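Catalase (Bacillus pumilus, PDB 4QOL) catalyses the breakdown of hydrogen peroxide to water and oxygen at a buried heme, and also has peroxidase-like reactivity toward phenolic substrates. Local coordinates at residues D90-F95 / A309-A314; S96-P101 / R109-F114; F136-L141 / D280-W285. All coordinates share one frame; numbering follows the deposited sequence.

Contact 1: residues D90-F95 / A309-A314. With HEM (protoporphyrin IX containing Fe), chain E.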
loop_
_atom_site.group_PDB
_atom_site.type_symbol
_atom_site.label_atom_id
_atom_site.label_comp_id
_atom_site.label_asym_id
_atom_site.label_seq_id
_atom_site.Cartn_x
_atom_site.Cartn_y
_atom_site.Cartn_z
ATOM N N ASP A 90 -20.010 -15.579 -21.893
ATOM C CA ASP A 90 -18.818 -14.828 -22.145
ATOM C C ASP A 90 -17.631 -15.333 -21.276
ATOM O O ASP A 90 -17.839 -15.685 -20.115
ATOM C CB ASP A 90 -19.057 -13.307 -21.883
ATOM C CG ASP A 90 -19.871 -12.643 -22.956
ATOM O OD1 ASP A 90 -20.133 -13.259 -24.018
ATOM O OD2 ASP A 90 -20.240 -11.469 -22.761
ATOM N N VAL A 91 -16.384 -15.221 -21.815
ATOM C CA VAL A 91 -15.184 -15.569 -21.052
ATOM C C VAL A 91 -14.119 -14.489 -21.220
ATOM O O VAL A 91 -14.114 -13.743 -22.185
ATOM C CB VAL A 91 -14.537 -16.938 -21.417
ATOM C CG1 VAL A 91 -15.486 -18.099 -21.124
ATOM C CG2 VAL A 91 -14.101 -17.028 -22.881
ATOM N N PHE A 92 -13.274 -14.410 -20.213
ATOM C CA PHE A 92 -11.946 -13.845 -20.310
ATOM C C PHE A 92 -10.920 -14.883 -19.972
ATOM O O PHE A 92 -11.079 -15.581 -18.970
ATOM C CB PHE A 92 -11.780 -12.605 -19.379
ATOM C CG PHE A 92 -10.419 -11.971 -19.486
ATOM C CD1 PHE A 92 -10.087 -11.235 -20.599
ATOM C CD2 PHE A 92 -9.495 -12.150 -18.485
ATOM C CE1 PHE A 92 -8.779 -10.700 -20.740
ATOM C CE2 PHE A 92 -8.213 -11.606 -18.615
ATOM C CZ PHE A 92 -7.878 -10.861 -19.698
ATOM N N VAL A 93 -9.798 -14.890 -20.721
ATOM C CA VAL A 93 -8.772 -15.935 -20.604
ATOM C C VAL A 93 -7.419 -15.294 -20.543
ATOM O O VAL A 93 -7.135 -14.392 -21.314
ATOM C CB VAL A 93 -8.802 -16.945 -21.818
ATOM C CG1 VAL A 93 -7.615 -17.899 -21.742
ATOM C CG2 VAL A 93 -10.178 -17.647 -21.869
ATOM N N ARG A 94 -6.616 -15.707 -19.578
ATOM C CA ARG A 94 -5.202 -15.301 -19.557
ATOM C C ARG A 94 -4.289 -16.551 -19.648
ATOM O O ARG A 94 -4.486 -17.523 -18.916
ATOM C CB ARG A 94 -4.846 -14.506 -18.311
ATOM C CG ARG A 94 -3.429 -13.945 -18.315
ATOM C CD ARG A 94 -3.236 -12.922 -17.174
ATOM N NE ARG A 94 -1.862 -12.413 -17.071
ATOM C CZ ARG A 94 -0.838 -13.055 -16.508
ATOM N NH1 ARG A 94 -0.941 -14.255 -16.049
ATOM N NH2 ARG A 94 0.346 -12.439 -16.438
ATOM N N PHE A 95 -3.328 -16.477 -20.570
ATOM C CA PHE A 95 -2.274 -17.501 -20.768
ATOM C C PHE A 95 -1.038 -16.955 -20.206
ATOM O O PHE A 95 -0.844 -15.700 -20.229
ATOM C CB PHE A 95 -2.097 -17.829 -22.253
ATOM C CG PHE A 95 -3.356 -18.391 -22.916
ATOM C CD1 PHE A 95 -3.832 -19.659 -22.658
ATOM C CD2 PHE A 95 -4.049 -17.599 -23.833
ATOM C CE1 PHE A 95 -4.948 -20.148 -23.332
ATOM C CE2 PHE A 95 -5.170 -18.079 -24.498
ATOM C CZ PHE A 95 -5.626 -19.329 -24.241
ATOM N N ALA A 309 -5.126 -2.588 -17.628
ATOM C CA ALA A 309 -6.346 -2.491 -16.916
ATOM C C ALA A 309 -7.083 -3.833 -16.910
ATOM O O ALA A 309 -7.827 -4.131 -15.973
ATOM C CB ALA A 309 -7.262 -1.372 -17.483
ATOM N N GLU A 310 -6.925 -4.593 -17.996
ATOM C CA GLU A 310 -7.675 -5.837 -18.223
ATOM C C GLU A 310 -6.813 -7.064 -18.021
ATOM O O GLU A 310 -7.141 -7.890 -17.203
ATOM C CB GLU A 310 -8.284 -5.807 -19.632
ATOM C CG GLU A 310 -9.326 -4.698 -19.773
ATOM C CD GLU A 310 -9.741 -4.466 -21.180
ATOM O OE1 GLU A 310 -10.379 -5.372 -21.714
ATOM O OE2 GLU A 310 -9.394 -3.391 -21.757
ATOM N N THR A 311 -5.676 -7.162 -18.676
ATOM C CA THR A 311 -4.846 -8.366 -18.521
ATOM C C THR A 311 -4.006 -8.333 -17.229
ATOM O O THR A 311 -4.040 -9.292 -16.445
ATOM C CB THR A 311 -3.994 -8.626 -19.762
ATOM O OG1 THR A 311 -4.849 -8.716 -20.909
ATOM C CG2 THR A 311 -3.171 -9.856 -19.642
ATOM N N GLU A 312 -3.313 -7.220 -16.992
ATOM C CA GLU A 312 -2.443 -7.170 -15.829
ATOM C C GLU A 312 -3.275 -7.233 -14.554
ATOM O O GLU A 312 -2.890 -7.920 -13.618
ATOM C CB GLU A 312 -1.499 -5.989 -15.874
ATOM C CG GLU A 312 -0.511 -6.026 -14.730
ATOM C CD GLU A 312 0.513 -7.165 -14.829
ATOM O OE1 GLU A 312 1.066 -7.523 -13.788
ATOM O OE2 GLU A 312 0.774 -7.654 -15.957
ATOM N N GLN A 313 -4.438 -6.575 -14.530
ATOM C CA GLN A 313 -5.242 -6.517 -13.302
ATOM C C GLN A 313 -6.278 -7.707 -13.177
ATOM O O GLN A 313 -6.956 -7.740 -12.210
ATOM C CB GLN A 313 -6.063 -5.224 -13.240
ATOM C CG GLN A 313 -5.254 -3.983 -12.874
ATOM C CD GLN A 313 -6.092 -2.774 -12.592
ATOM O OE1 GLN A 313 -5.874 -2.082 -11.576
ATOM N NE2 GLN A 313 -7.023 -2.502 -13.452
ATOM N N ALA A 314 -6.368 -8.602 -14.155
ATOM C CA ALA A 314 -7.177 -9.770 -14.049
ATOM C C ALA A 314 -6.829 -10.624 -12.871
ATOM O O ALA A 314 -5.654 -10.942 -12.592
ATOM C CB ALA A 314 -7.183 -10.564 -15.326
HETATM C CHA HEM E . -1.209 -17.686 -10.591
HETATM C CHB HEM E . -0.597 -19.681 -6.212
HETATM C CHC HEM E . -0.881 -24.185 -8.316
HETATM C CHD HEM E . -2.192 -22.034 -12.456
HETATM C C1A HEM E . -0.981 -17.848 -9.233
HETATM C C2A HEM E . -0.758 -16.791 -8.294
HETATM C C3A HEM E . -0.590 -17.354 -7.067
HETATM C C4A HEM E . -0.713 -18.745 -7.239
HETATM C CMA HEM E . -0.409 -16.752 -5.704
HETATM C CAA HEM E . -0.771 -15.337 -8.643
HETATM C CBA HEM E . -2.244 -14.989 -8.941
HETATM C CGA HEM E . -2.448 -13.532 -9.124
HETATM O O1A HEM E . -3.530 -13.151 -9.617
HETATM O O2A HEM E . -1.614 -12.697 -8.703
HETATM C C1B HEM E . -0.607 -21.081 -6.467
HETATM C C2B HEM E . -0.425 -22.041 -5.421
HETATM C C3B HEM E . -0.480 -23.290 -5.982
HETATM C C4B HEM E . -0.763 -23.107 -7.414
HETATM C CMB HEM E . -0.215 -21.694 -3.969
HETATM C CAB HEM E . -0.386 -24.605 -5.344
HETATM C CBB HEM E . -0.513 -24.695 -4.018
HETATM C C1C HEM E . -1.275 -23.980 -9.639
HETATM C C2C HEM E . -1.790 -24.972 -10.443
HETATM C C3C HEM E . -2.133 -24.370 -11.614
HETATM C C4C HEM E . -1.905 -22.978 -11.508
HETATM C CMC HEM E . -1.827 -26.439 -10.072
HETATM C CAC HEM E . -2.807 -24.995 -12.701
HETATM C CBC HEM E . -3.562 -26.045 -12.426
HETATM C C1D HEM E . -2.008 -20.661 -12.228
HETATM C C2D HEM E . -2.240 -19.679 -13.288
HETATM C C3D HEM E . -1.945 -18.467 -12.806
HETATM C C4D HEM E . -1.543 -18.715 -11.425
HETATM C CMD HEM E . -2.702 -20.057 -14.663
HETATM C CAD HEM E . -2.042 -17.137 -13.509
HETATM C CBD HEM E . -3.528 -16.719 -13.438
HETATM C CGD HEM E . -3.579 -15.415 -14.178
HETATM O O1D HEM E . -3.652 -15.471 -15.400
HETATM O O2D HEM E . -3.550 -14.307 -13.578
HETATM N NA HEM E . -0.982 -19.074 -8.562
HETATM N NB HEM E . -0.801 -21.778 -7.602
HETATM N NC HEM E . -1.414 -22.757 -10.257
HETATM N ND HEM E . -1.593 -20.055 -11.121
HETATM FE FE HEM E . -1.212 -20.888 -9.434
HETATM O O HOH W 1 -0.193 -9.768 -17.577
#
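The backbones of Arg-94 and Thr-311 approach to 7.0 Å between CA atoms, where strand 88-96 of the antiparallel catalase beta-barrel faces the last turn of helix 307-312. No hydrogen bond joins the two segments; side chains of alternate strand residues bridge the gap. Phe-92 meets the helix end and the loop after it with the far end of its ring: CE2 packs obliquely on Ala-314 CB at 3.6 Å, while Thr-311 OG1 stands at the ring edge, 3.9 Å from CZ. The ring also meets that of Tyr-64. Arg-94 runs out extended, CG anti to the backbone N (chi1 -174°), which carries its aliphatic part past Thr-311; CD lies 3.8 Å from Thr-311 O, an oxygen bonded to Arg-54. Thr-311 CG2 touches the edge of the Arg-94 guanidinium, 3.9 Å from Arg-94 NE. The polar end of Arg-94 belongs to the heme pocket. NH1 is shared between the carbonyl of His-57 and a heme propionate, whereas NH2 turns to a water that links it to Glu-312, itself salt-bridged to Lys-102. The water lies 2.8 Å from Glu-312 OE2. Arg-94 NH1 donates to propionate O1D at 3.0 Å, with an N-H...O angle of 156°.

Contact 2: residues S96-P101 / R109-F114. With HEM (protoporphyrin IX containing Fe), chain E.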
loop_
_atom_site.group_PDB
_atom_site.type_symbol
_atom_site.label_atom_id
_atom_site.label_comp_id
_atom_site.label_asym_id
_atom_site.label_seq_id
_atom_site.Cartn_x
_atom_site.Cartn_y
_atom_site.Cartn_z
ATOM N N SER A 96 -0.112 -17.803 -19.783
ATOM C CA SER A 96 1.075 -17.319 -19.138
ATOM C C SER A 96 2.177 -18.384 -19.148
ATOM O O SER A 96 1.909 -19.583 -19.321
ATOM C CB SER A 96 0.745 -16.927 -17.682
ATOM O OG SER A 96 0.089 -17.979 -17.019
ATOM N N THR A 97 3.425 -17.954 -18.913
ATOM C CA THR A 97 4.448 -18.834 -18.357
ATOM C C THR A 97 4.359 -18.855 -16.868
ATOM O O THR A 97 3.342 -18.403 -16.308
ATOM C CB THR A 97 5.878 -18.387 -18.847
ATOM O OG1 THR A 97 6.181 -17.098 -18.364
ATOM C CG2 THR A 97 5.964 -18.383 -20.433
ATOM N N VAL A 98 5.346 -19.374 -16.159
ATOM C CA VAL A 98 5.259 -19.542 -14.717
ATOM C C VAL A 98 6.298 -18.805 -13.887
ATOM O O VAL A 98 5.937 -18.031 -12.997
ATOM C CB VAL A 98 5.256 -21.033 -14.281
ATOM C CG1 VAL A 98 5.167 -21.119 -12.734
ATOM C CG2 VAL A 98 4.132 -21.755 -14.968
ATOM N N ILE A 99 7.578 -19.042 -14.140
ATOM C CA ILE A 99 8.610 -18.753 -13.168
ATOM C C ILE A 99 9.189 -17.340 -13.329
ATOM O O ILE A 99 9.385 -16.653 -12.353
ATOM C CB ILE A 99 9.700 -19.815 -13.197
ATOM C CG1 ILE A 99 9.135 -21.111 -12.586
ATOM C CG2 ILE A 99 10.985 -19.375 -12.476
ATOM C CD1 ILE A 99 8.717 -21.070 -11.101
ATOM N N HIS A 100 9.477 -16.933 -14.535
ATOM C CA HIS A 100 10.308 -15.722 -14.677
ATOM C C HIS A 100 9.399 -14.478 -14.687
ATOM O O HIS A 100 8.186 -14.591 -14.783
ATOM C CB HIS A 100 11.242 -15.779 -15.875
ATOM C CG HIS A 100 12.369 -16.747 -15.704
ATOM N ND1 HIS A 100 13.591 -16.408 -15.171
ATOM C CD2 HIS A 100 12.389 -18.088 -15.883
ATOM C CE1 HIS A 100 14.365 -17.479 -15.152
ATOM N NE2 HIS A 100 13.662 -18.514 -15.557
ATOM N N PRO A 101 9.969 -13.258 -14.487
ATOM C CA PRO A 101 9.152 -12.057 -14.316
ATOM C C PRO A 101 8.450 -11.579 -15.582
ATOM O O PRO A 101 8.595 -12.171 -16.663
ATOM C CB PRO A 101 10.176 -10.985 -13.833
ATOM C CG PRO A 101 11.282 -11.759 -13.236
ATOM C CD PRO A 101 11.367 -12.999 -14.058
ATOM N N ARG A 109 11.358 -23.090 -20.912
ATOM C CA ARG A 109 10.676 -24.295 -20.493
ATOM C C ARG A 109 9.848 -23.966 -19.268
ATOM O O ARG A 109 10.369 -23.326 -18.339
ATOM C CB ARG A 109 11.703 -25.396 -20.199
ATOM C CG ARG A 109 11.052 -26.717 -19.800
ATOM C CD ARG A 109 12.032 -27.887 -19.704
ATOM N NE ARG A 109 12.853 -28.023 -20.913
ATOM C CZ ARG A 109 12.433 -28.512 -22.063
ATOM N NH1 ARG A 109 11.228 -29.107 -22.189
ATOM N NH2 ARG A 109 13.217 -28.435 -23.081
ATOM N N ASP A 110 8.599 -24.381 -19.245
ATOM C CA ASP A 110 7.698 -24.064 -18.094
ATOM C C ASP A 110 6.367 -24.704 -18.426
ATOM O O ASP A 110 5.984 -24.720 -19.591
ATOM C CB ASP A 110 7.473 -22.529 -17.970
ATOM C CG ASP A 110 7.933 -21.909 -16.629
ATOM O OD1 ASP A 110 8.398 -22.602 -15.688
ATOM O OD2 ASP A 110 8.003 -20.607 -16.579
ATOM N N PRO A 111 5.591 -25.094 -17.403
ATOM C CA PRO A 111 4.116 -25.155 -17.665
ATOM C C PRO A 111 3.626 -23.816 -18.205
ATOM O O PRO A 111 4.297 -22.782 -18.035
ATOM C CB PRO A 111 3.537 -25.437 -16.311
ATOM C CG PRO A 111 4.680 -25.870 -15.468
ATOM C CD PRO A 111 5.848 -25.114 -15.964
ATOM N N ARG A 112 2.541 -23.854 -18.940
ATOM C CA ARG A 112 1.828 -22.663 -19.266
ATOM C C ARG A 112 0.511 -22.571 -18.529
ATOM O O ARG A 112 -0.254 -23.542 -18.488
ATOM C CB ARG A 112 1.534 -22.641 -20.765
ATOM C CG ARG A 112 2.572 -21.892 -21.635
ATOM C CD ARG A 112 3.999 -22.342 -21.441
ATOM N NE ARG A 112 4.968 -21.592 -22.301
ATOM C CZ ARG A 112 6.267 -21.791 -22.220
ATOM N NH1 ARG A 112 6.746 -22.677 -21.383
ATOM N NH2 ARG A 112 7.105 -21.084 -22.952
ATOM N N GLY A 113 0.215 -21.371 -18.034
ATOM C CA GLY A 113 -1.112 -21.127 -17.459
ATOM C C GLY A 113 -2.174 -20.995 -18.503
ATOM O O GLY A 113 -1.934 -20.489 -19.597
ATOM N N PHE A 114 -3.357 -21.383 -18.110
ATOM C CA PHE A 114 -4.525 -21.457 -18.966
ATOM C C PHE A 114 -5.714 -21.179 -18.051
ATOM O O PHE A 114 -6.370 -22.066 -17.530
ATOM C CB PHE A 114 -4.612 -22.860 -19.579
ATOM C CG PHE A 114 -5.507 -22.972 -20.786
ATOM C CD1 PHE A 114 -6.796 -22.469 -20.802
ATOM C CD2 PHE A 114 -5.053 -23.664 -21.907
ATOM C CE1 PHE A 114 -7.614 -22.618 -21.925
ATOM C CE2 PHE A 114 -5.850 -23.826 -23.019
ATOM C CZ PHE A 114 -7.143 -23.302 -23.034
HETATM C CHA HEM E . -1.209 -17.686 -10.591
HETATM C CHB HEM E . -0.597 -19.681 -6.212
HETATM C CHC HEM E . -0.881 -24.185 -8.316
HETATM C CHD HEM E . -2.192 -22.034 -12.456
HETATM C C1A HEM E . -0.981 -17.848 -9.233
HETATM C C2A HEM E . -0.758 -16.791 -8.294
HETATM C C3A HEM E . -0.590 -17.354 -7.067
HETATM C C4A HEM E . -0.713 -18.745 -7.239
HETATM C CMA HEM E . -0.409 -16.752 -5.704
HETATM C CAA HEM E . -0.771 -15.337 -8.643
HETATM C CBA HEM E . -2.244 -14.989 -8.941
HETATM C CGA HEM E . -2.448 -13.532 -9.124
HETATM O O1A HEM E . -3.530 -13.151 -9.617
HETATM O O2A HEM E . -1.614 -12.697 -8.703
HETATM C C1B HEM E . -0.607 -21.081 -6.467
HETATM C C2B HEM E . -0.425 -22.041 -5.421
HETATM C C3B HEM E . -0.480 -23.290 -5.982
HETATM C C4B HEM E . -0.763 -23.107 -7.414
HETATM C CMB HEM E . -0.215 -21.694 -3.969
HETATM C CAB HEM E . -0.386 -24.605 -5.344
HETATM C CBB HEM E . -0.513 -24.695 -4.018
HETATM C C1C HEM E . -1.275 -23.980 -9.639
HETATM C C2C HEM E . -1.790 -24.972 -10.443
HETATM C C3C HEM E . -2.133 -24.370 -11.614
HETATM C C4C HEM E . -1.905 -22.978 -11.508
HETATM C CMC HEM E . -1.827 -26.439 -10.072
HETATM C CAC HEM E . -2.807 -24.995 -12.701
HETATM C CBC HEM E . -3.562 -26.045 -12.426
HETATM C C1D HEM E . -2.008 -20.661 -12.228
HETATM C C2D HEM E . -2.240 -19.679 -13.288
HETATM C C3D HEM E . -1.945 -18.467 -12.806
HETATM C C4D HEM E . -1.543 -18.715 -11.425
HETATM C CMD HEM E . -2.702 -20.057 -14.663
HETATM C CAD HEM E . -2.042 -17.137 -13.509
HETATM C CBD HEM E . -3.528 -16.719 -13.438
HETATM C CGD HEM E . -3.579 -15.415 -14.178
HETATM O O1D HEM E . -3.652 -15.471 -15.400
HETATM O O2D HEM E . -3.550 -14.307 -13.578
HETATM N NA HEM E . -0.982 -19.074 -8.562
HETATM N NB HEM E . -0.801 -21.778 -7.602
HETATM N NC HEM E . -1.414 -22.757 -10.257
HETATM N ND HEM E . -1.593 -20.055 -11.121
HETATM FE FE HEM E . -1.212 -20.888 -9.434
HETATM O O HOH W 2 9.426 -18.396 -17.068
#
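Ser-96 and Gly-113 form an antiparallel hydrogen-bonded pair at the mouth of a beta hairpin. Gly-113 N reaches Ser-96 O at 2.8 Å, and Ser-96 N returns a longer bond to Gly-113 O. Ser-96 OG, placed between the backbone N and the carbonyl carbon (chi1 52°), sits 3.4 Å from Gly-113 CA, where it leaves little room for a side chain, and bonds to His-57 ND1. Deeper in the loop, Asp-110 OD2 collects three donors: Val-98 N (3.0 Å) from above the carboxylate plane, Ile-99 N (2.9 Å) from the same face on the syn side, and a water (2.7 Å) that also accepts from His-100 N. With an alanine at Asp-110, the amides of Val-98 and Ile-99 would probably lose their common acceptor and the loop be less firmly fixed. Arg-112 NH1 serves Asp-110 O (2.8 Å) and Leu-108 O, NH2 serves Glu-106 O, and Thr-97 CG2 lies over one guanidinium face. Pro-111 O is buried without a polar partner, with Val-98 CG2 3.2 Å away. Gly-113 CA touches a heme methyl, while Pro-111 rests on helix 175-181, and strand 113-120 runs on between strands 88-96 and 123-130.

Contact 3: residues F136-L141 / D280-W285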
loop_
_atom_site.group_PDB
_atom_site.type_symbol
_atom_site.label_atom_id
_atom_site.label_comp_id
_atom_site.label_asym_id
_atom_site.label_seq_id
_atom_site.Cartn_x
_atom_site.Cartn_y
_atom_site.Cartn_z
ATOM N N PHE A 136 3.707 -30.872 -9.850
ATOM C CA PHE A 136 4.973 -31.348 -9.248
ATOM C C PHE A 136 4.799 -31.872 -7.812
ATOM O O PHE A 136 5.544 -32.700 -7.350
ATOM C CB PHE A 136 5.979 -30.187 -9.098
ATOM C CG PHE A 136 6.285 -29.430 -10.351
ATOM C CD1 PHE A 136 5.516 -28.315 -10.705
ATOM C CD2 PHE A 136 7.387 -29.766 -11.106
ATOM C CE1 PHE A 136 5.819 -27.571 -11.801
ATOM C CE2 PHE A 136 7.694 -29.021 -12.231
ATOM C CZ PHE A 136 6.904 -27.913 -12.561
ATOM N N ILE A 137 3.767 -31.375 -7.131
ATOM C CA ILE A 137 3.565 -31.551 -5.695
ATOM C C ILE A 137 2.079 -31.788 -5.463
ATOM O O ILE A 137 1.296 -31.577 -6.352
ATOM C CB ILE A 137 4.025 -30.338 -4.865
ATOM C CG1 ILE A 137 3.384 -29.025 -5.335
ATOM C CG2 ILE A 137 5.554 -30.228 -4.853
ATOM C CD1 ILE A 137 3.553 -27.877 -4.362
ATOM N N ARG A 138 1.737 -32.284 -4.271
ATOM C CA ARG A 138 0.342 -32.626 -3.955
ATOM C C ARG A 138 -0.186 -31.943 -2.685
ATOM O O ARG A 138 -1.278 -32.302 -2.227
ATOM C CB ARG A 138 0.193 -34.164 -3.845
ATOM C CG ARG A 138 1.037 -34.736 -2.720
ATOM C CD ARG A 138 0.701 -36.198 -2.367
ATOM N NE ARG A 138 0.950 -37.071 -3.456
ATOM C CZ ARG A 138 1.919 -37.992 -3.528
ATOM N NH1 ARG A 138 2.944 -37.992 -2.658
ATOM N NH2 ARG A 138 1.906 -38.811 -4.563
ATOM N N ASP A 139 0.594 -31.024 -2.081
ATOM C CA ASP A 139 0.177 -30.346 -0.884
ATOM C C ASP A 139 0.632 -28.914 -0.995
ATOM O O ASP A 139 1.793 -28.640 -1.222
ATOM C CB ASP A 139 0.769 -31.033 0.392
ATOM C CG ASP A 139 0.134 -30.520 1.685
ATOM O OD1 ASP A 139 0.065 -29.280 1.842
ATOM O OD2 ASP A 139 -0.377 -31.331 2.508
ATOM N N ALA A 140 -0.301 -27.988 -0.823
ATOM C CA ALA A 140 -0.001 -26.561 -0.922
ATOM C C ALA A 140 1.073 -26.045 0.018
ATOM O O ALA A 140 1.740 -25.021 -0.286
ATOM C CB ALA A 140 -1.314 -25.787 -0.720
ATOM N N LEU A 141 1.334 -26.760 1.124
ATOM C CA LEU A 141 2.318 -26.336 2.071
ATOM C C LEU A 141 3.680 -26.286 1.385
ATOM O O LEU A 141 4.554 -25.534 1.815
ATOM C CB LEU A 141 2.370 -27.237 3.313
ATOM C CG LEU A 141 3.241 -26.817 4.470
ATOM C CD1 LEU A 141 2.876 -25.474 5.041
ATOM C CD2 LEU A 141 3.099 -27.861 5.580
ATOM N N ASP A 280 -5.167 -37.023 -5.988
ATOM C CA ASP A 280 -3.761 -36.691 -6.038
ATOM C C ASP A 280 -3.409 -35.998 -7.376
ATOM O O ASP A 280 -3.473 -36.629 -8.413
ATOM C CB ASP A 280 -2.939 -38.024 -5.935
ATOM C CG ASP A 280 -1.419 -37.825 -5.950
ATOM O OD1 ASP A 280 -0.938 -36.682 -6.120
ATOM O OD2 ASP A 280 -0.673 -38.854 -5.858
ATOM N N PRO A 281 -3.045 -34.688 -7.353
ATOM C CA PRO A 281 -2.846 -33.956 -8.615
ATOM C C PRO A 281 -1.503 -34.274 -9.320
ATOM O O PRO A 281 -1.265 -33.716 -10.359
ATOM C CB PRO A 281 -2.903 -32.507 -8.166
ATOM C CG PRO A 281 -2.279 -32.540 -6.809
ATOM C CD PRO A 281 -2.740 -33.867 -6.185
ATOM N N THR A 282 -0.731 -35.213 -8.800
ATOM C CA THR A 282 0.364 -35.812 -9.517
ATOM C C THR A 282 -0.091 -37.002 -10.384
ATOM O O THR A 282 0.723 -37.609 -11.061
ATOM C CB THR A 282 1.516 -36.306 -8.630
ATOM O OG1 THR A 282 1.078 -37.442 -7.866
ATOM C CG2 THR A 282 2.041 -35.201 -7.772
ATOM N N LYS A 283 -1.413 -37.293 -10.402
ATOM C CA LYS A 283 -1.993 -38.396 -11.154
ATOM C C LYS A 283 -2.930 -37.884 -12.236
ATOM O O LYS A 283 -3.709 -36.942 -12.004
ATOM C CB LYS A 283 -2.820 -39.314 -10.220
ATOM C CG LYS A 283 -2.048 -39.867 -9.054
ATOM C CD LYS A 283 -1.036 -40.908 -9.523
ATOM C CE LYS A 283 -0.210 -41.511 -8.406
ATOM N NZ LYS A 283 0.796 -40.540 -7.889
ATOM N N THR A 284 -2.983 -38.597 -13.351
ATOM C CA THR A 284 -4.078 -38.526 -14.337
ATOM C C THR A 284 -4.996 -39.737 -14.187
ATOM O O THR A 284 -4.687 -40.706 -13.465
ATOM C CB THR A 284 -3.575 -38.508 -15.764
ATOM O OG1 THR A 284 -2.742 -39.651 -16.013
ATOM C CG2 THR A 284 -2.773 -37.238 -16.017
ATOM N N TRP A 285 -6.155 -39.626 -14.838
ATOM C CA TRP A 285 -7.063 -40.755 -14.948
ATOM C C TRP A 285 -6.966 -41.315 -16.332
ATOM O O TRP A 285 -7.008 -40.580 -17.336
ATOM C CB TRP A 285 -8.536 -40.307 -14.710
ATOM C CG TRP A 285 -8.876 -39.700 -13.415
ATOM C CD1 TRP A 285 -8.185 -39.729 -12.257
ATOM C CD2 TRP A 285 -10.137 -39.043 -13.129
ATOM N NE1 TRP A 285 -8.904 -39.071 -11.263
ATOM C CE2 TRP A 285 -10.121 -38.656 -11.777
ATOM C CE3 TRP A 285 -11.265 -38.737 -13.917
ATOM C CZ2 TRP A 285 -11.194 -37.916 -11.168
ATOM C CZ3 TRP A 285 -12.295 -38.052 -13.362
ATOM C CH2 TRP A 285 -12.281 -37.647 -11.974
#
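The guanidinium of Arg-138 presents its edge to the carboxylate of Asp-280, the two planes turned 62° apart. Lys-283 NZ also stands at that edge, 3.9 Å from Arg-138 NH2, two like charges held close by the acid they share. Arg-138 NH2 supplies the shorter link, 2.9 Å to Asp-280 OD2 on the syn side; Arg-138 NE adds a weak bond to Asp-280 OD1, 3.3 Å long but almost straight (176°). A bend in the arginine chain at chi3 (63°) swings this edge round to the acid. The two faces of the carboxylate are both in use: Lys-283 NZ reaches Asp-280 OD2, 3.0 Å away, from the face opposite to Arg-138 NH2. On Asp-280 OD1, Thr-282 contributes two donors from a single face, its OG1 at 2.8 Å and its backbone N at 3.1 Å. The hydrogen bond from Thr-282 N makes an Asx turn, superimposed on a type I beta turn from Asp-280 to Lys-283, folding the loop's own donors around the acid. Thr-282 OG1 also accepts from Lys-283 NZ.

Van der Waals contacts flank this cluster. Pro-281 CD packs on Arg-138 CB at 3.8 Å, and Pro-281 CG approaches Ile-137 O, a buried carbonyl with no polar partner. Pro-281 and Ile-137 both touch Leu-332 of helix 331-348. Asp-139 starts a second Asx turn to Leu-141 N and bonds to Ser-23 of a neighbouring subunit.

Each cation has further mates: Arg-138 NH2 forms a salt bridge with Asp-421, and Lys-283 NZ bonds to the carbonyls of Pro-419 and Asn-420, tying both loops to the C-terminal part of the chain. With two cations and two further donors gathered on one buried carboxylate, Asp-280 is likely to stay ionised, its charge balanced within the network.

The three contacts lie round one heme-holding core. Contacts 1 and 2, centres 16 Å apart, are joined through neighbouring strands: contact 1 uses strand 88-96, and contact 2 pairs the end of that strand with strand 113-120. Phe-95 bridges them: its CD1 packs 3.7 Å from Gly-113 O and its CE1 3.8 Å from Phe-114 CD2. Both reach the heme, contact 1 at a propionate and contact 2 at a ring methyl. Contact 3 lies 18 Å from contact 2, centre to centre, and meets it where Pro-111 CG packs on Phe-136 CZ at 4.2 Å; it touches the heme through Ala-140. Contacts 1 and 3 stay about 15 Å apart at their nearest atoms.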